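Long-range contact in crossover junction endodeoxyribonuclease Hjc (Sulfolobus solfataricus, PDB 4TKD), which resolves Holliday junctions during genetic recombination, cutting four-way DNA junctions with paired nicks in opposing strands as a magnesium-dependent homodimer: residues V94-K102 with E118-V126. Residues are numbered along the deposited sequence; the frame is centred on the assembly and turned at random.
Sequences VLKFIPFEK and EGLDLEDLV
Phe97 and Leu120 form a single antiparallel bridge, a hydrogen-bonded pair, between strand 97-99, an outermost strand of the five-stranded sheet of this PDDEXK nuclease fold, and the chain leading into the C-terminal helix. Both bonds are short: Phe97 N donates to Leu120 O in the carbonyl plane, and Leu120 N returns an almost straight bond (175°) to Phe97 O at 2.7 Å. Glycine suits position 119, since a CB there would probably run into Phe97 O; Gly119 CA makes a CA-H...O contact with Phe97 O at 3.4 Å.

Phe97 carries the apolar side. With CG beside its backbone N (chi1 -55°), the ring lies alongside Leu122, CZ 3.8 Å from Leu122 CD1, while the Leu125 side chain crosses that of Phe97 at about a right angle, its CD1 3.4 Å from Phe97 CB. Ile15 of helix 10-21 also touches the Phe97 side chain, whose broad, flat ring is suited to joining two helices to the strand. Replacing the ring with the methyl group of an alanine is likely to open a gap between Leu122, Leu125 and Ile15. Leu95 extends this packing, its CD1 4.0 Å from Leu122 CD1. Asp121, a short acceptor, N-caps the helix: its OD1 takes Asp124 N at 2.9 Å, nearly along the carboxylate C-O axis.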
loop_
_atom_site.group_PDB
_atom_site.type_symbol
_atom_site.label_atom_id
_atom_site.label_comp_id
_atom_site.label_asym_id
_atom_site.label_seq_id
_atom_site.Cartn_x
_atom_site.Cartn_y
_atom_site.Cartn_z
ATOM N N VAL C 94 -5.166 22.403 14.225
ATOM C CA VAL C 94 -4.277 21.469 13.536
ATOM C C VAL C 94 -5.009 20.543 12.564
ATOM O O VAL C 94 -5.869 19.749 12.987
ATOM C CB VAL C 94 -3.354 20.697 14.525
ATOM C CG1 VAL C 94 -2.691 19.476 13.874
ATOM C CG2 VAL C 94 -2.296 21.613 15.111
ATOM N N LEU C 95 -4.652 20.650 11.259
ATOM C CA LEU C 95 -5.188 19.769 10.227
ATOM C C LEU C 95 -4.715 18.362 10.601
ATOM O O LEU C 95 -3.503 18.150 10.745
ATOM C CB LEU C 95 -4.645 20.146 8.818
ATOM C CG LEU C 95 -4.966 21.537 8.239
ATOM C CD1 LEU C 95 -4.524 21.640 6.791
ATOM C CD2 LEU C 95 -6.442 21.845 8.310
ATOM N N LYS C 96 -5.660 17.445 10.888
ATOM C CA LYS C 96 -5.338 16.046 11.207
ATOM C C LYS C 96 -5.992 15.099 10.177
ATOM O O LYS C 96 -7.185 15.224 9.883
ATOM C CB LYS C 96 -5.709 15.666 12.653
ATOM C CG LYS C 96 -4.679 16.094 13.698
ATOM C CD LYS C 96 -4.861 15.344 15.023
ATOM C CE LYS C 96 -3.700 15.570 15.975
ATOM N NZ LYS C 96 -3.557 14.461 16.962
ATOM N N PHE C 97 -5.198 14.166 9.634
ATOM C CA PHE C 97 -5.611 13.216 8.622
ATOM C C PHE C 97 -5.392 11.794 9.133
ATOM O O PHE C 97 -4.272 11.426 9.496
ATOM C CB PHE C 97 -4.822 13.455 7.322
ATOM C CG PHE C 97 -4.923 14.856 6.793
ATOM C CD1 PHE C 97 -5.963 15.232 5.946
ATOM C CD2 PHE C 97 -3.994 15.811 7.150
ATOM C CE1 PHE C 97 -6.087 16.549 5.505
ATOM C CE2 PHE C 97 -4.110 17.122 6.694
ATOM C CZ PHE C 97 -5.161 17.487 5.887
ATOM N N ILE C 98 -6.466 11.006 9.161
ATOM C CA ILE C 98 -6.428 9.618 9.609
ATOM C C ILE C 98 -6.381 8.674 8.411
ATOM O O ILE C 98 -7.331 8.664 7.628
ATOM C CB ILE C 98 -7.584 9.296 10.602
ATOM C CG1 ILE C 98 -7.447 10.155 11.878
ATOM C CG2 ILE C 98 -7.632 7.803 10.949
ATOM C CD1 ILE C 98 -8.755 10.386 12.654
ATOM N N PRO C 99 -5.304 7.854 8.258
ATOM C CA PRO C 99 -5.285 6.871 7.149
ATOM C C PRO C 99 -6.486 5.948 7.293
ATOM O O PRO C 99 -6.780 5.491 8.401
ATOM C CB PRO C 99 -3.967 6.110 7.349
ATOM C CG PRO C 99 -3.131 7.013 8.220
ATOM C CD PRO C 99 -4.118 7.703 9.124
ATOM N N PHE C 100 -7.240 5.745 6.195
ATOM C CA PHE C 100 -8.454 4.951 6.229
ATOM C C PHE C 100 -8.314 3.561 6.824
ATOM O O PHE C 100 -9.281 3.068 7.419
ATOM C CB PHE C 100 -9.135 4.897 4.867
ATOM C CG PHE C 100 -10.627 5.006 5.002
ATOM C CD1 PHE C 100 -11.232 6.235 5.256
ATOM C CD2 PHE C 100 -11.434 3.883 4.877
ATOM C CE1 PHE C 100 -12.622 6.332 5.385
ATOM C CE2 PHE C 100 -12.825 3.981 5.004
ATOM C CZ PHE C 100 -13.408 5.201 5.263
ATOM N N GLU C 101 -7.117 2.950 6.680
ATOM C CA GLU C 101 -6.773 1.617 7.204
ATOM C C GLU C 101 -6.729 1.543 8.732
ATOM O O GLU C 101 -6.780 0.443 9.275
ATOM C CB GLU C 101 -5.471 1.056 6.606
ATOM C CG GLU C 101 -4.388 2.080 6.353
ATOM C CD GLU C 101 -4.440 2.605 4.937
ATOM O OE1 GLU C 101 -5.196 3.573 4.723
ATOM O OE2 GLU C 101 -3.853 1.972 4.029
ATOM N N LYS C 102 -6.674 2.703 9.424
ATOM C CA LYS C 102 -6.675 2.785 10.887
ATOM C C LYS C 102 -8.097 2.647 11.426
ATOM O O LYS C 102 -8.258 2.334 12.610
ATOM C CB LYS C 102 -6.065 4.115 11.371
ATOM C CG LYS C 102 -4.649 4.388 10.860
ATOM C CD LYS C 102 -3.555 4.030 11.851
ATOM C CE LYS C 102 -3.206 5.171 12.787
ATOM N NZ LYS C 102 -1.850 5.001 13.384
ATOM N N GLU C 118 -5.598 9.492 16.800
ATOM C CA GLU C 118 -4.573 10.438 16.355
ATOM C C GLU C 118 -3.972 10.107 14.972
ATOM O O GLU C 118 -3.552 8.967 14.732
ATOM C CB GLU C 118 -3.482 10.677 17.427
ATOM C CG GLU C 118 -2.904 9.435 18.099
ATOM C CD GLU C 118 -1.928 8.609 17.281
ATOM O OE1 GLU C 118 -2.269 7.452 16.949
ATOM O OE2 GLU C 118 -0.829 9.121 16.964
ATOM N N GLY C 119 -3.953 11.101 14.080
ATOM C CA GLY C 119 -3.452 10.925 12.720
ATOM C C GLY C 119 -2.206 11.704 12.342
ATOM O O GLY C 119 -1.336 11.961 13.177
ATOM N N LEU C 120 -2.115 12.059 11.054
ATOM C CA LEU C 120 -1.003 12.807 10.453
ATOM C C LEU C 120 -1.362 14.259 10.309
ATOM O O LEU C 120 -2.519 14.576 10.060
ATOM C CB LEU C 120 -0.709 12.255 9.036
ATOM C CG LEU C 120 -0.289 10.785 8.913
ATOM C CD1 LEU C 120 -0.550 10.267 7.528
ATOM C CD2 LEU C 120 1.169 10.593 9.287
ATOM N N ASP C 121 -0.375 15.145 10.400
ATOM C CA ASP C 121 -0.610 16.546 10.092
ATOM C C ASP C 121 -0.394 16.655 8.560
ATOM O O ASP C 121 -0.006 15.657 7.935
ATOM C CB ASP C 121 0.276 17.492 10.925
ATOM C CG ASP C 121 1.778 17.486 10.669
ATOM O OD1 ASP C 121 2.232 16.750 9.759
ATOM O OD2 ASP C 121 2.504 18.229 11.380
ATOM N N LEU C 122 -0.651 17.830 7.954
ATOM C CA LEU C 122 -0.519 17.997 6.502
ATOM C C LEU C 122 0.866 17.676 5.938
ATOM O O LEU C 122 0.968 17.006 4.913
ATOM C CB LEU C 122 -0.985 19.387 6.051
ATOM C CG LEU C 122 -1.046 19.577 4.539
ATOM C CD1 LEU C 122 -2.464 19.495 4.049
ATOM C CD2 LEU C 122 -0.302 20.845 4.102
ATOM N N GLU C 123 1.905 18.164 6.603
ATOM C CA GLU C 123 3.294 18.016 6.203
ATOM C C GLU C 123 3.684 16.543 6.141
ATOM O O GLU C 123 4.280 16.116 5.144
ATOM C CB GLU C 123 4.193 18.813 7.187
ATOM C CG GLU C 123 5.468 19.363 6.579
ATOM C CD GLU C 123 5.295 20.348 5.438
ATOM O OE1 GLU C 123 4.499 21.307 5.575
ATOM O OE2 GLU C 123 5.980 20.167 4.407
ATOM N N ASP C 124 3.325 15.771 7.204
ATOM C CA ASP C 124 3.596 14.324 7.316
ATOM C C ASP C 124 2.881 13.545 6.268
ATOM O O ASP C 124 3.464 12.612 5.722
ATOM C CB ASP C 124 3.224 13.761 8.704
ATOM C CG ASP C 124 4.148 14.208 9.827
ATOM O OD1 ASP C 124 5.308 14.608 9.533
ATOM O OD2 ASP C 124 3.705 14.191 10.992
ATOM N N LEU C 125 1.589 13.873 6.036
ATOM C CA LEU C 125 0.804 13.190 5.021
ATOM C C LEU C 125 1.554 13.264 3.702
ATOM O O LEU C 125 1.941 12.223 3.172
ATOM C CB LEU C 125 -0.568 13.839 4.884
ATOM C CG LEU C 125 -1.515 13.112 3.956
ATOM C CD1 LEU C 125 -2.841 13.070 4.539
ATOM C CD2 LEU C 125 -1.605 13.798 2.609
ATOM N N VAL C 126 1.824 14.514 3.239
ATOM C CA VAL C 126 2.494 14.866 1.993
ATOM C C VAL C 126 3.859 14.215 1.862
ATOM O O VAL C 126 4.131 13.622 0.823
ATOM C CB VAL C 126 2.530 16.416 1.788
ATOM C CG1 VAL C 126 3.484 16.857 0.668
ATOM C CG2 VAL C 126 1.121 16.962 1.549
#